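Local coordinates for peptidase S9 prolyl oligopeptidase catalytic domain-containing protein (Pyrococcus horikoshii, PDB 4HXF) that probably cleaves peptides as a serine protease of the prolyl oligopeptidase family, working as a hexamer that encloses its own active sites, at residues Tyr239-Asp244 with Arg428-Thr433; Asp191-Tyr196 with Ile503-Asp508; Lys357-Glu362 with Gly434-Gln439. All blocks are in the same frame, centred on the assembly; numbering follows the deposited sequence. Where two conformers were deposited one is given.

In the fold
Contacts 1 and 2 join the beta-propeller to the alpha/beta-hydrolase domain, whereas contact 3 lies within the hydrolase domain. Along the chain the segments run 191-196, 239-244, 357-362, 428-433, 434-439 and 503-508, so contact 2 encloses the other two, and contacts 1 and 3 interleave. Contact 1 takes the middle place, its centre about 15 Å from the centre of each of the others; those of contacts 2 and 3 lie about 29 Å apart. Residues 428-433 lead straight into 434-439, and a salt bridge from Arg428 to Asp360 ties contact 1 to contact 3. Helix 504-511 serves contact 2 and borders contact 1, linking the domain interface to the inhibitor pocket.

Contact 1. Residues Tyr239-Asp244 with Arg428-Thr433; sequences YVSEHD and RVLERT. With MG (magnesium ion), chain D.
Water 1 is gripped from three directions: its oxygen binds the magnesium ion at 2.1 Å and donates to Val240 O and Glu242 O, each 2.7 Å away. It thereby couples the metal to the backbone of the turn whose Tyr239 and Ser241 meet Leu430. The leucine has CG anti to its carbonyl carbon (chi1 -60°), which swings its branch toward this turn and gives each methyl a partner. Leu430 CD1 approaches Tyr239 CD1 at 3.5 Å, coming up to the ring obliquely, and Leu430 CD2 packs beside Ser241 OG at 4.0 Å. That hydroxyl is hydrogen-bonded to Glu510 and also touches Phe507, both on helix 504-511.

Both segments are turns. Residues 239-242 form a type I beta turn in the loop between strands 229-232 and 245-249 of one propeller blade, and 429-432 form a type II turn between helices 423-427 and 436-451 of the hydrolase domain, so the contact is a small surface patch of the domain interface, with Leu430 at the second position of its turn. The propeller turn is reinforced by Glu242, whose OE2 accepts a bond from Tyr239 N at 3.0 Å; the N-H comes to the anti side of the carboxylate and 34° out of its plane.

Behind the turn, Asp244 OD2 binds the magnesium directly at 2.1 Å, Glu263 supplies another carboxylate oxygen, and three more waters join water 1 around the ion. The second oxygen of the aspartate, Asp244 OD1, forms a salt bridge with Lys237.

Contact 2. Residues Asp191-Tyr196 with Ile503-Asp508; sequences DVIPRY and IGLWFD. With Y3A (N-[(benzyloxy)carbonyl]glycyl-N-[(2S,3R)-4-chloro-3-hydroxy-1-phenylbutan-2-yl]glycinamide), chain B.
This is a packing contact without hydrogen bonds, in which a backbone carbonyl lies over an indole face and aliphatic side chains meet beside it; it joins a propeller loop, lying between strands 182-188 and 200-206, to the start of helix 504-511, which lines the inhibitor pocket of the hydrolase domain. At its centre Tyr196 O stands over the middle of the Trp506 ring, 3.7 Å above the plane. The opposite face of the indole rests on Phe507 CB and Ile503 O, so the ring is sandwiched between the loop and its own helix. Trp506 takes this position with CG lying between its backbone N and carbonyl carbon (chi1 52°). Alongside the carbonyl, Tyr196 CB comes to 4.0 Å from Trp506 CE2, the two side chains crossing at about a right angle; the phenol itself leads off to a hydrogen bond with Val137 O. Another apolar touch is made by Ile193 CD1 and Leu505 CD1, 4.1 Å apart, and Lys562 and Asp563 of a second subunit pack against these two residues.

An alanine in place of Trp506 would probably leave Tyr196 O and CB facing a gap and deprive the loop of its broadest surface on the helix.

The two residues that follow, Phe507 and Asp508, reach the inhibitor. Phe507 CD2 lies 3.5 Å from Y3A CE2, with the inhibitor phenyl at the edge of the Phe507 ring, while Asp508 OD1 is 3.7 Å from Y3A CZ4. With no hydrogen bond or salt bridge between the segments, the fit of propeller on helix rests on the carbonyl-to-indole packing and the aliphatic contacts beside it, one residue away from the pocket wall.

Contact 3. Residues Lys357-Glu362 with Gly434-Gln439; sequences KSIDLE and GLEDFQ
The tip of a beta hairpin at the edge of the mixed hydrolase sheet packs against the first turn of helix 436-451. Ile359 does most of the touching: its CD1 lies 3.7 Å from Glu436 CG and 4.1 Å from Gln439 CB, settling between two residues that follow each other at a spacing of three on one face of the helix. The extended isoleucine side chain crosses that of Glu436 at about a right angle. Glu436 is bent at its second torsion (chi2 77°), which presents the CH2 groups to the methyl while the carboxylate turns to a salt bridge with Arg432.

Ile359 occupies the second position of a type II' turn, Ser358 to Leu361, with a positive phi more often found for glycine. The turn is closed in both directions, by Ser358 N to Leu361 O (2.8 Å) and Leu361 N to Ser358 O (3.0 Å). Beside it, Ser358 OG comes only to 3.9 Å from Gln439 O; its hydrogen bonds go instead to Asp440 and Asn443, further along the same helix.

The helix start has its own fastening. Leu435 is the N-cap, and the Asp437 carboxylate reaches back so that OD1 accepts from Gly434 N at 2.9 Å through its syn lone pair. The other oxygen, OD2, is hydrogen-bonded to the hydroxyl of Tyr467.

Across the two segments the touch is mainly Ile359 CD1 against the aliphatic parts of Glu436 and Gln439, with no hydrogen bond between them, while the directional bonds that tie strand to helix run from Ser358 to residues just beyond.

Contact 1. Residues Tyr239-Asp244 with Arg428-Thr433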
loop_
_atom_site.group_PDB
_atom_site.type_symbol
_atom_site.label_atom_id
_atom_site.label_comp_id
_atom_site.label_asym_id
_atom_site.label_seq_id
_atom_site.Cartn_x
_atom_site.Cartn_y
_atom_site.Cartn_z
ATOM N N TYR A 239 17.739 32.020 44.385
ATOM C CA TYR A 239 17.286 30.633 44.164
ATOM C C TYR A 239 16.196 30.605 43.119
ATOM O O TYR A 239 15.305 31.511 43.205
ATOM C CB TYR A 239 16.656 30.099 45.466
ATOM C CG TYR A 239 17.679 30.235 46.634
ATOM C CD1 TYR A 239 18.715 29.371 46.743
ATOM C CD2 TYR A 239 17.599 31.282 47.531
ATOM C CE1 TYR A 239 19.695 29.480 47.750
ATOM C CE2 TYR A 239 18.515 31.424 48.560
ATOM C CZ TYR A 239 19.582 30.549 48.629
ATOM O OH TYR A 239 20.577 30.690 49.619
ATOM N N VAL A 240 16.187 29.607 42.268
ATOM C CA VAL A 240 15.152 29.485 41.258
ATOM C C VAL A 240 13.839 29.278 41.986
ATOM O O VAL A 240 12.757 29.685 41.545
ATOM C CB VAL A 240 15.507 28.296 40.352
ATOM C CG1 VAL A 240 14.364 27.985 39.438
ATOM C CG2 VAL A 240 16.764 28.671 39.505
ATOM N N SER A 241 13.924 28.628 43.157
ATOM C CA SER A 241 12.714 28.352 44.014
ATOM C C SER A 241 12.040 29.572 44.638
ATOM O O SER A 241 10.967 29.400 45.251
ATOM C CB SER A 241 13.049 27.344 45.101
ATOM O OG SER A 241 13.589 26.086 44.502
ATOM N N GLU A 242 12.667 30.739 44.593
ATOM C CA GLU A 242 12.019 31.982 45.037
ATOM C C GLU A 242 10.718 32.190 44.292
ATOM O O GLU A 242 10.627 31.766 43.126
ATOM C CB GLU A 242 12.958 33.212 44.877
ATOM C CG GLU A 242 14.087 33.298 45.843
ATOM C CD GLU A 242 15.006 34.458 45.352
ATOM O OE1 GLU A 242 14.489 35.581 45.088
ATOM O OE2 GLU A 242 16.152 34.275 45.485
ATOM N N HIS A 243 9.742 32.863 44.921
ATOM C CA HIS A 243 8.500 33.113 44.284
ATOM C C HIS A 243 8.682 33.979 43.081
ATOM O O HIS A 243 9.137 35.139 43.253
ATOM C CB HIS A 243 7.522 33.729 45.262
ATOM C CG HIS A 243 6.905 32.760 46.290
ATOM N ND1 HIS A 243 6.924 31.367 46.176
ATOM C CD2 HIS A 243 6.253 33.044 47.471
ATOM C CE1 HIS A 243 6.234 30.851 47.212
ATOM N NE2 HIS A 243 5.812 31.869 48.009
ATOM N N ASP A 244 8.213 33.523 41.939
ATOM C CA ASP A 244 8.066 34.417 40.758
ATOM C C ASP A 244 6.999 35.412 40.887
ATOM O O ASP A 244 5.896 35.123 41.375
ATOM C CB ASP A 244 7.866 33.599 39.516
ATOM C CG ASP A 244 9.111 32.832 39.170
ATOM O OD1 ASP A 244 10.142 33.416 38.880
ATOM O OD2 ASP A 244 9.191 31.609 39.389
ATOM N N ARG A 428 12.627 26.515 52.822
ATOM C CA ARG A 428 13.071 25.669 53.957
ATOM C C ARG A 428 13.618 24.293 53.539
ATOM O O ARG A 428 14.358 23.718 54.349
ATOM C CB ARG A 428 11.880 25.392 54.945
ATOM C CG ARG A 428 11.657 26.557 55.840
ATOM C CD ARG A 428 10.448 26.395 56.667
ATOM N NE ARG A 428 10.118 27.457 57.655
ATOM C CZ ARG A 428 10.470 27.428 58.937
ATOM N NH1 ARG A 428 11.272 26.505 59.455
ATOM N NH2 ARG A 428 10.041 28.346 59.718
ATOM N N VAL A 429 13.156 23.749 52.421
ATOM C CA VAL A 429 13.488 22.396 51.981
ATOM C C VAL A 429 14.907 22.337 51.432
ATOM O O VAL A 429 15.476 21.260 51.343
ATOM C CB VAL A 429 12.438 21.787 50.987
ATOM C CG1 VAL A 429 12.545 22.515 49.614
ATOM C CG2 VAL A 429 12.644 20.257 50.863
ATOM N N LEU A 430 15.458 23.509 51.005
ATOM C CA LEU A 430 16.757 23.462 50.244
ATOM C C LEU A 430 17.869 22.923 51.226
ATOM O O LEU A 430 17.981 23.324 52.397
ATOM C CB LEU A 430 17.148 24.855 49.746
ATOM C CG LEU A 430 16.134 25.554 48.774
ATOM C CD1 LEU A 430 16.803 26.811 48.243
ATOM C CD2 LEU A 430 15.635 24.642 47.672
ATOM N N GLU A 431 18.580 21.922 50.710
ATOM C CA GLU A 431 19.607 21.173 51.414
ATOM C C GLU A 431 19.045 20.317 52.538
ATOM O O GLU A 431 19.806 19.783 53.327
ATOM C CB GLU A 431 20.802 22.060 51.950
ATOM C CG GLU A 431 21.440 22.894 50.840
ATOM C CD GLU A 431 22.684 23.601 51.361
ATOM O OE1 GLU A 431 22.570 24.821 51.565
ATOM O OE2 GLU A 431 23.714 22.954 51.690
ATOM N N ARG A 432 17.722 20.174 52.613
ATOM C CA ARG A 432 17.053 19.445 53.708
ATOM C C ARG A 432 16.028 18.447 53.237
ATOM O O ARG A 432 15.113 18.066 53.972
ATOM C CB ARG A 432 16.379 20.439 54.713
ATOM C CG ARG A 432 17.241 21.548 55.211
ATOM C CD ARG A 432 18.210 21.055 56.152
ATOM N NE ARG A 432 17.626 20.724 57.498
ATOM C CZ ARG A 432 18.443 20.183 58.413
ATOM N NH1 ARG A 432 19.754 19.976 58.101
ATOM N NH2 ARG A 432 17.983 19.711 59.548
ATOM N N THR A 433 16.156 18.027 52.007
ATOM C CA THR A 433 15.198 16.989 51.484
ATOM C C THR A 433 15.204 15.684 52.317
ATOM O O THR A 433 16.259 15.179 52.608
ATOM C CB THR A 433 15.564 16.596 50.072
ATOM O OG1 THR A 433 16.911 16.102 49.965
ATOM C CG2 THR A 433 15.360 17.761 49.059
HETATM MG MG MG D . 8.482 29.800 40.214
HETATM O O HOH W 1 10.057 29.700 41.554
HETATM O O HOH W 2 7.731 28.005 40.921
HETATM O O HOH W 3 9.782 28.771 38.823
HETATM O O HOH W 4 6.841 29.875 38.783
#

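Contact 2. Residues Asp191-Tyr196 with Ile503-Asp508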
loop_
_atom_site.group_PDB
_atom_site.type_symbol
_atom_site.label_atom_id
_atom_site.label_comp_id
_atom_site.label_asym_id
_atom_site.label_seq_id
_atom_site.Cartn_x
_atom_site.Cartn_y
_atom_site.Cartn_z
ATOM N N ASP A 191 26.793 31.788 31.166
ATOM C CA ASP A 191 28.076 31.893 31.926
ATOM C C ASP A 191 28.934 30.665 31.570
ATOM O O ASP A 191 29.249 30.532 30.400
ATOM C CB ASP A 191 27.825 31.998 33.403
ATOM C CG ASP A 191 27.087 33.383 33.768
ATOM O OD1 ASP A 191 27.464 34.371 33.257
ATOM O OD2 ASP A 191 26.273 33.318 34.594
ATOM N N VAL A 192 29.264 29.767 32.500
ATOM C CA VAL A 192 30.071 28.521 32.083
ATOM C C VAL A 192 29.097 27.613 31.271
ATOM O O VAL A 192 29.478 27.100 30.249
ATOM C CB VAL A 192 30.597 27.832 33.294
ATOM C CG1 VAL A 192 31.240 26.479 32.929
ATOM C CG2 VAL A 192 31.679 28.731 33.953
ATOM N N ILE A 193 27.829 27.615 31.688
ATOM C CA ILE A 193 26.744 27.011 31.008
ATOM C C ILE A 193 25.608 28.003 30.921
ATOM O O ILE A 193 25.592 29.043 31.616
ATOM C CB ILE A 193 26.293 25.720 31.680
ATOM C CG1 ILE A 193 25.745 25.878 33.085
ATOM C CG2 ILE A 193 27.553 24.759 31.741
ATOM C CD1 ILE A 193 24.980 24.630 33.667
ATOM N N PRO A 194 24.581 27.719 30.115
ATOM C CA PRO A 194 23.378 28.579 30.167
ATOM C C PRO A 194 22.687 28.523 31.513
ATOM O O PRO A 194 22.563 27.464 32.113
ATOM C CB PRO A 194 22.469 28.036 29.026
ATOM C CG PRO A 194 23.385 27.229 28.184
ATOM C CD PRO A 194 24.435 26.653 29.121
ATOM N N ARG A 195 22.246 29.681 31.981
ATOM C CA ARG A 195 21.607 29.808 33.307
ATOM C C ARG A 195 20.090 29.620 33.264
ATOM O O ARG A 195 19.246 30.512 33.589
ATOM C CB ARG A 195 22.026 31.126 33.925
ATOM C CG ARG A 195 23.470 31.431 33.908
ATOM C CD ARG A 195 24.307 30.454 34.748
ATOM N NE ARG A 195 23.926 30.286 36.147
ATOM C CZ ARG A 195 24.373 31.092 37.119
ATOM N NH1 ARG A 195 25.116 32.143 36.838
ATOM N NH2 ARG A 195 24.015 30.836 38.367
ATOM N N TYR A 196 19.690 28.436 32.808
ATOM C CA TYR A 196 18.309 28.118 32.591
ATOM C C TYR A 196 17.484 28.300 33.817
ATOM O O TYR A 196 17.953 27.950 34.861
ATOM C CB TYR A 196 18.194 26.669 32.210
ATOM C CG TYR A 196 18.861 26.269 30.919
ATOM C CD1 TYR A 196 19.954 25.416 30.920
ATOM C CD2 TYR A 196 18.438 26.801 29.741
ATOM C CE1 TYR A 196 20.512 25.027 29.708
ATOM C CE2 TYR A 196 19.026 26.444 28.509
ATOM C CZ TYR A 196 20.051 25.495 28.516
ATOM O OH TYR A 196 20.610 25.184 27.276
ATOM N N ILE A 503 17.672 18.990 34.205
ATOM C CA ILE A 503 17.862 20.209 34.986
ATOM C C ILE A 503 18.860 20.071 36.114
ATOM O O ILE A 503 19.113 21.014 36.877
ATOM C CB ILE A 503 16.503 20.678 35.521
ATOM C CG1 ILE A 503 15.931 19.777 36.574
ATOM C CG2 ILE A 503 15.541 21.033 34.354
ATOM C CD1 ILE A 503 14.667 20.291 37.326
ATOM N N GLY A 504 19.478 18.903 36.250
ATOM C CA GLY A 504 20.256 18.677 37.409
ATOM C C GLY A 504 21.435 19.521 37.652
ATOM O O GLY A 504 21.760 19.775 38.795
ATOM N N LEU A 505 22.099 19.993 36.593
ATOM C CA LEU A 505 23.375 20.689 36.772
ATOM C C LEU A 505 23.165 21.956 37.640
ATOM O O LEU A 505 24.096 22.308 38.400
ATOM C CB LEU A 505 24.058 21.048 35.452
ATOM C CG LEU A 505 24.710 19.954 34.638
ATOM C CD1 LEU A 505 25.275 20.579 33.344
ATOM C CD2 LEU A 505 25.723 19.208 35.537
ATOM N N TRP A 506 21.993 22.581 37.500
ATOM C CA TRP A 506 21.709 23.767 38.313
ATOM C C TRP A 506 20.711 23.490 39.378
ATOM O O TRP A 506 20.919 23.964 40.496
ATOM C CB TRP A 506 21.300 24.900 37.359
ATOM C CG TRP A 506 20.222 24.530 36.416
ATOM C CD1 TRP A 506 20.346 24.004 35.155
ATOM C CD2 TRP A 506 18.841 24.695 36.641
ATOM N NE1 TRP A 506 19.098 23.801 34.610
ATOM C CE2 TRP A 506 18.175 24.203 35.416
ATOM C CE3 TRP A 506 18.058 25.195 37.714
ATOM C CZ2 TRP A 506 16.854 24.193 35.302
ATOM C CZ3 TRP A 506 16.696 25.165 37.567
ATOM C CH2 TRP A 506 16.114 24.657 36.392
ATOM N N PHE A 507 19.674 22.698 39.148
ATOM C CA PHE A 507 18.661 22.548 40.147
ATOM C C PHE A 507 19.106 21.698 41.348
ATOM O O PHE A 507 18.785 22.074 42.470
ATOM C CB PHE A 507 17.376 22.011 39.594
ATOM C CG PHE A 507 16.154 22.239 40.492
ATOM C CD1 PHE A 507 15.869 23.540 41.003
ATOM C CD2 PHE A 507 15.371 21.205 40.860
ATOM C CE1 PHE A 507 14.773 23.718 41.847
ATOM C CE2 PHE A 507 14.243 21.375 41.671
ATOM C CZ PHE A 507 13.957 22.639 42.170
ATOM N N ASP A 508 19.841 20.621 41.139
ATOM C CA ASP A 508 20.309 19.842 42.265
ATOM C C ASP A 508 21.266 20.663 43.137
ATOM O O ASP A 508 21.308 20.486 44.356
ATOM C CB ASP A 508 21.024 18.521 41.837
ATOM C CG ASP A 508 20.089 17.403 41.476
ATOM O OD1 ASP A 508 19.323 17.527 40.579
ATOM O OD2 ASP A 508 20.282 16.394 42.124
HETATM N N3 Y3A B . 9.901 21.322 38.452
HETATM C CA3 Y3A B . 10.693 20.579 39.452
HETATM C C3 Y3A B . 10.699 19.128 38.959
HETATM O O3 Y3A B . 10.487 18.725 37.833
HETATM C C4 Y3A B . 9.222 16.201 39.860
HETATM O O4 Y3A B . 8.759 16.547 41.114
HETATM C CA4 Y3A B . 10.663 16.666 39.748
HETATM N N4 Y3A B . 10.652 18.105 40.124
HETATM C CB4 Y3A B . 11.642 16.105 40.821
HETATM C CG4 Y3A B . 13.041 16.607 40.680
HETATM C CD1 Y3A B . 13.878 16.359 39.581
HETATM C CD2 Y3A B . 13.606 17.315 41.732
HETATM C CE1 Y3A B . 15.179 16.819 39.498
HETATM C CE2 Y3A B . 14.907 17.792 41.663
HETATM C CZ4 Y3A B . 15.666 17.572 40.557
HETATM C C15 Y3A B . 8.344 16.380 38.565
#

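Contact 3. Residues Lys357-Glu362 with Gly434-Gln439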
loop_
_atom_site.group_PDB
_atom_site.type_symbol
_atom_site.label_atom_id
_atom_site.label_comp_id
_atom_site.label_asym_id
_atom_site.label_seq_id
_atom_site.Cartn_x
_atom_site.Cartn_y
_atom_site.Cartn_z
ATOM N N LYS A 357 0.209 20.638 63.633
ATOM C CA LYS A 357 1.492 21.208 63.990
ATOM C C LYS A 357 2.610 20.243 63.594
ATOM O O LYS A 357 2.522 19.049 63.752
ATOM C CB LYS A 357 1.524 21.542 65.472
ATOM C CG LYS A 357 0.526 22.635 65.878
ATOM C CD LYS A 357 0.340 22.659 67.370
ATOM C CE LYS A 357 -0.750 23.655 67.751
ATOM N NZ LYS A 357 -1.634 23.838 66.559
ATOM N N SER A 358 3.696 20.821 63.134
ATOM C CA SER A 358 4.884 20.054 62.831
ATOM C C SER A 358 6.125 20.851 63.159
ATOM O O SER A 358 6.491 21.759 62.427
ATOM C CB SER A 358 4.865 19.652 61.388
ATOM O OG SER A 358 5.993 18.791 61.157
ATOM N N ILE A 359 6.785 20.432 64.226
ATOM C CA ILE A 359 8.066 21.027 64.665
ATOM C C ILE A 359 7.657 22.483 65.077
ATOM O O ILE A 359 6.824 22.663 65.993
ATOM C CB ILE A 359 9.237 20.885 63.644
ATOM C CG1 ILE A 359 9.401 19.412 63.189
ATOM C CG2 ILE A 359 10.575 21.390 64.296
ATOM C CD1 ILE A 359 10.479 19.260 62.106
ATOM N N ASP A 360 8.133 23.446 64.308
ATOM C CA ASP A 360 7.940 24.868 64.462
ATOM C C ASP A 360 6.798 25.474 63.638
ATOM O O ASP A 360 6.574 26.621 63.732
ATOM C CB ASP A 360 9.294 25.617 64.144
ATOM C CG ASP A 360 9.879 25.325 62.741
ATOM O OD1 ASP A 360 9.590 24.270 62.163
ATOM O OD2 ASP A 360 10.682 26.156 62.258
ATOM N N LEU A 361 6.036 24.690 62.853
ATOM C CA LEU A 361 5.071 25.281 61.935
ATOM C C LEU A 361 3.696 24.673 62.171
ATOM O O LEU A 361 3.580 23.642 62.754
ATOM C CB LEU A 361 5.485 24.951 60.508
ATOM C CG LEU A 361 6.773 25.601 59.944
ATOM C CD1 LEU A 361 7.102 25.156 58.540
ATOM C CD2 LEU A 361 6.580 27.134 60.075
ATOM N N GLU A 362 2.699 25.357 61.664
ATOM C CA GLU A 362 1.324 24.821 61.502
ATOM C C GLU A 362 1.056 24.678 60.020
ATOM O O GLU A 362 1.352 25.580 59.240
ATOM C CB GLU A 362 0.284 25.684 62.233
ATOM C CG GLU A 362 -1.132 25.067 62.195
ATOM C CD GLU A 362 -2.167 25.842 63.013
ATOM O OE1 GLU A 362 -3.103 26.397 62.385
ATOM O OE2 GLU A 362 -1.924 26.001 64.224
ATOM N N GLY A 434 14.035 15.261 52.744
ATOM C CA GLY A 434 13.932 14.010 53.554
ATOM C C GLY A 434 14.050 14.268 55.040
ATOM O O GLY A 434 13.892 13.377 55.862
ATOM N N LEU A 435 14.302 15.530 55.438
ATOM C CA LEU A 435 14.511 15.854 56.842
ATOM C C LEU A 435 13.224 16.425 57.413
ATOM O O LEU A 435 12.301 15.668 57.649
ATOM C CB LEU A 435 15.763 16.772 57.027
ATOM C CG LEU A 435 17.083 16.220 56.450
ATOM C CD1 LEU A 435 18.254 17.154 56.706
ATOM C CD2 LEU A 435 17.329 14.789 57.031
ATOM N N GLU A 436 13.128 17.725 57.601
ATOM C CA GLU A 436 11.875 18.279 58.201
ATOM C C GLU A 436 10.642 18.016 57.327
ATOM O O GLU A 436 9.540 17.799 57.845
ATOM C CB GLU A 436 12.015 19.765 58.485
ATOM C CG GLU A 436 12.967 20.169 59.585
ATOM C CD GLU A 436 14.430 20.099 59.151
ATOM O OE1 GLU A 436 14.835 20.224 57.959
ATOM O OE2 GLU A 436 15.255 19.905 60.045
ATOM N N ASP A 437 10.752 18.049 55.991
ATOM C CA ASP A 437 9.586 17.800 55.157
ATOM C C ASP A 437 8.973 16.429 55.365
ATOM O O ASP A 437 7.756 16.258 55.409
ATOM C CB ASP A 437 9.761 18.171 53.680
ATOM C CG ASP A 437 10.805 17.304 52.891
ATOM O OD1 ASP A 437 11.605 16.585 53.507
ATOM O OD2 ASP A 437 10.820 17.433 51.649
ATOM N N PHE A 438 9.815 15.403 55.502
ATOM C CA PHE A 438 9.350 14.095 55.826
ATOM C C PHE A 438 8.706 14.020 57.188
ATOM O O PHE A 438 7.678 13.417 57.349
ATOM C CB PHE A 438 10.505 13.103 55.750
ATOM C CG PHE A 438 10.110 11.654 56.093
ATOM C CD1 PHE A 438 9.049 11.044 55.432
ATOM C CD2 PHE A 438 10.809 10.948 57.020
ATOM C CE1 PHE A 438 8.678 9.705 55.744
ATOM C CE2 PHE A 438 10.470 9.655 57.339
ATOM C CZ PHE A 438 9.417 9.045 56.709
ATOM N N GLN A 439 9.262 14.745 58.139
ATOM C CA GLN A 439 8.639 14.881 59.452
ATOM C C GLN A 439 7.291 15.488 59.357
ATOM O O GLN A 439 6.367 15.098 60.117
ATOM C CB GLN A 439 9.565 15.664 60.428
ATOM C CG GLN A 439 10.898 14.898 60.706
ATOM C CD GLN A 439 10.719 13.466 61.277
ATOM O OE1 GLN A 439 9.943 13.260 62.208
ATOM N NE2 GLN A 439 11.423 12.472 60.687
#